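Local coordinates for protein Kif13b (Mus musculus, PDB 5B64) that is a kinesin-family protein, probably a microtubule motor carrying cargo, whose non-motor segment binds another protein, at residues E85-D90 with F118-E123. Residues are numbered along the deposited sequence; the frame is centred on the assembly and turned at random.
Sequences ENRLLD and FYDEQE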
loop_
_atom_site.group_PDB
_atom_site.type_symbol
_atom_site.label_atom_id
_atom_site.label_comp_id
_atom_site.label_asym_id
_atom_site.label_seq_id
_atom_site.Cartn_x
_atom_site.Cartn_y
_atom_site.Cartn_z
ATOM N N GLU B 85 4.710 18.576 11.509
ATOM C CA GLU B 85 3.632 19.520 11.381
ATOM C C GLU B 85 3.203 19.664 9.915
ATOM O O GLU B 85 1.994 19.677 9.616
ATOM C CB GLU B 85 4.060 20.851 11.983
ATOM C CG GLU B 85 2.921 21.774 12.298
ATOM C CD GLU B 85 3.297 22.791 13.344
ATOM O OE1 GLU B 85 2.558 23.794 13.496
ATOM O OE2 GLU B 85 4.334 22.576 14.013
ATOM N N ASN B 86 4.186 19.759 9.013
ATOM C CA ASN B 86 3.935 19.750 7.567
ATOM C C ASN B 86 3.376 18.430 7.015
ATOM O O ASN B 86 2.414 18.434 6.228
ATOM C CB ASN B 86 5.186 20.123 6.789
ATOM C CG ASN B 86 5.539 21.578 6.936
ATOM O OD1 ASN B 86 4.658 22.448 6.960
ATOM N ND2 ASN B 86 6.836 21.863 7.044
ATOM N N ARG B 87 3.977 17.306 7.408
ATOM C CA ARG B 87 3.479 16.016 6.954
ATOM C C ARG B 87 2.042 15.801 7.373
ATOM O O ARG B 87 1.285 15.171 6.641
ATOM C CB ARG B 87 4.323 14.860 7.477
ATOM C CG ARG B 87 5.513 14.567 6.624
ATOM C CD ARG B 87 5.162 14.237 5.167
ATOM N NE ARG B 87 6.397 14.225 4.402
ATOM C CZ ARG B 87 7.326 13.280 4.498
ATOM N NH1 ARG B 87 8.447 13.380 3.789
ATOM N NH2 ARG B 87 7.137 12.228 5.291
ATOM N N LEU B 88 1.674 16.306 8.555
ATOM C CA LEU B 88 0.276 16.261 9.005
ATOM C C LEU B 88 -0.706 16.884 7.990
ATOM O O LEU B 88 -1.829 16.413 7.837
ATOM C CB LEU B 88 0.110 16.896 10.391
ATOM C CG LEU B 88 0.473 15.896 11.489
ATOM C CD1 LEU B 88 0.600 16.582 12.861
ATOM C CD2 LEU B 88 -0.532 14.748 11.524
ATOM N N LEU B 89 -0.278 17.936 7.303
ATOM C CA LEU B 89 -1.097 18.518 6.267
ATOM C C LEU B 89 -1.479 17.416 5.271
ATOM O O LEU B 89 -2.638 17.300 4.862
ATOM C CB LEU B 89 -0.333 19.644 5.575
ATOM C CG LEU B 89 -0.508 21.080 6.079
ATOM C CD1 LEU B 89 -0.826 21.112 7.555
ATOM C CD2 LEU B 89 0.742 21.939 5.764
ATOM N N ASP B 90 -0.498 16.592 4.926
ATOM C CA ASP B 90 -0.669 15.530 3.947
ATOM C C ASP B 90 -1.452 14.327 4.481
ATOM O O ASP B 90 -2.287 13.771 3.771
ATOM C CB ASP B 90 0.696 15.080 3.412
ATOM C CG ASP B 90 1.410 16.177 2.638
ATOM O OD1 ASP B 90 0.731 16.949 1.913
ATOM O OD2 ASP B 90 2.656 16.268 2.754
ATOM N N PHE B 118 3.888 8.791 5.954
ATOM C CA PHE B 118 4.099 8.503 7.374
ATOM C C PHE B 118 5.549 8.113 7.694
ATOM O O PHE B 118 6.022 8.273 8.828
ATOM C CB PHE B 118 3.134 7.412 7.868
ATOM C CG PHE B 118 1.675 7.718 7.625
ATOM C CD1 PHE B 118 1.005 7.161 6.528
ATOM C CD2 PHE B 118 0.962 8.560 8.491
ATOM C CE1 PHE B 118 -0.344 7.446 6.298
ATOM C CE2 PHE B 118 -0.394 8.845 8.260
ATOM C CZ PHE B 118 -1.043 8.286 7.171
ATOM N N TYR B 119 6.258 7.609 6.696
ATOM C CA TYR B 119 7.618 7.142 6.921
ATOM C C TYR B 119 8.434 7.296 5.631
ATOM O O TYR B 119 7.894 7.208 4.533
ATOM C CB TYR B 119 7.578 5.687 7.428
ATOM C CG TYR B 119 8.923 5.055 7.656
ATOM C CD1 TYR B 119 9.624 5.259 8.851
ATOM C CD2 TYR B 119 9.505 4.252 6.680
ATOM C CE1 TYR B 119 10.870 4.678 9.056
ATOM C CE2 TYR B 119 10.756 3.675 6.878
ATOM C CZ TYR B 119 11.424 3.883 8.064
ATOM O OH TYR B 119 12.649 3.296 8.248
ATOM N N ASP B 120 9.725 7.558 5.756
ATOM C CA ASP B 120 10.537 7.808 4.577
ATOM C C ASP B 120 11.524 6.681 4.281
ATOM O O ASP B 120 12.444 6.428 5.061
ATOM C CB ASP B 120 11.225 9.170 4.687
ATOM C CG ASP B 120 10.230 10.327 4.578
ATOM O OD1 ASP B 120 9.083 10.081 4.119
ATOM O OD2 ASP B 120 10.580 11.473 4.941
ATOM N N GLU B 121 11.306 6.004 3.153
ATOM C CA GLU B 121 12.123 4.856 2.746
ATOM C C GLU B 121 13.616 5.174 2.726
ATOM O O GLU B 121 14.423 4.345 3.147
ATOM C CB GLU B 121 11.665 4.296 1.390
ATOM N N GLN B 122 13.970 6.368 2.248
ATOM C CA GLN B 122 15.361 6.868 2.300
ATOM C C GLN B 122 16.425 5.952 1.670
ATOM O O GLN B 122 17.420 5.625 2.321
ATOM C CB GLN B 122 15.776 7.181 3.750
ATOM C CG GLN B 122 15.222 8.484 4.325
ATOM C CD GLN B 122 15.501 8.635 5.818
ATOM O OE1 GLN B 122 16.196 7.814 6.419
ATOM N NE2 GLN B 122 14.950 9.687 6.422
ATOM N N GLU B 123 16.232 5.558 0.414
ATOM C CA GLU B 123 17.147 4.614 -0.218
ATOM C C GLU B 123 17.345 4.882 -1.710
ATOM O O GLU B 123 18.426 4.643 -2.255
ATOM C CB GLU B 123 16.667 3.178 0.007
#
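R87 and D120 are the only residues whose atoms come within 4.5 Å across this contact, and they meet head-on: the arginine reaches out from its helix and the aspartate comes from the opposite direction. The grip is an end-on, two-pronged salt bridge, with hydrogen bonds from R87 NH1 to D120 OD2 (3.1 Å, N-H...O angle 153°) and from R87 NH2 to D120 OD1 (3.1 Å); a weak third bond runs from NH1 to OD1. D120 CG sits in the plane of the guanidinium, at its edge, yet the two flat groups are turned 63° apart, so this is a twisted version of the planar bidentate salt bridge, with both oxygens somewhat off the guanidinium plane. OD2 offers its syn lone pair to NH1, whereas NH2 meets OD1 on the syn side but 25° out of the carboxylate plane. A bend at chi2 followed by an extended chi3 takes the R87 chain out to its partner. Both groups have further company: R87 NE pairs with an acidic side chain on the chain of another protein, R87 NH2 also bonds P117 O, and D120 OD2 forms a salt bridge with K83. Replacing R87 by alanine is likely to cost D120 the two-nitrogen grip, leaving K83 to face its charge, and that acidic side chain one salt bridge. The bridge thus ties helix 81-100 to the tail following helix 106-114, beside strand 75-80, where W79 makes a cation-pi contact with R87 and Q77 bonds D120 O.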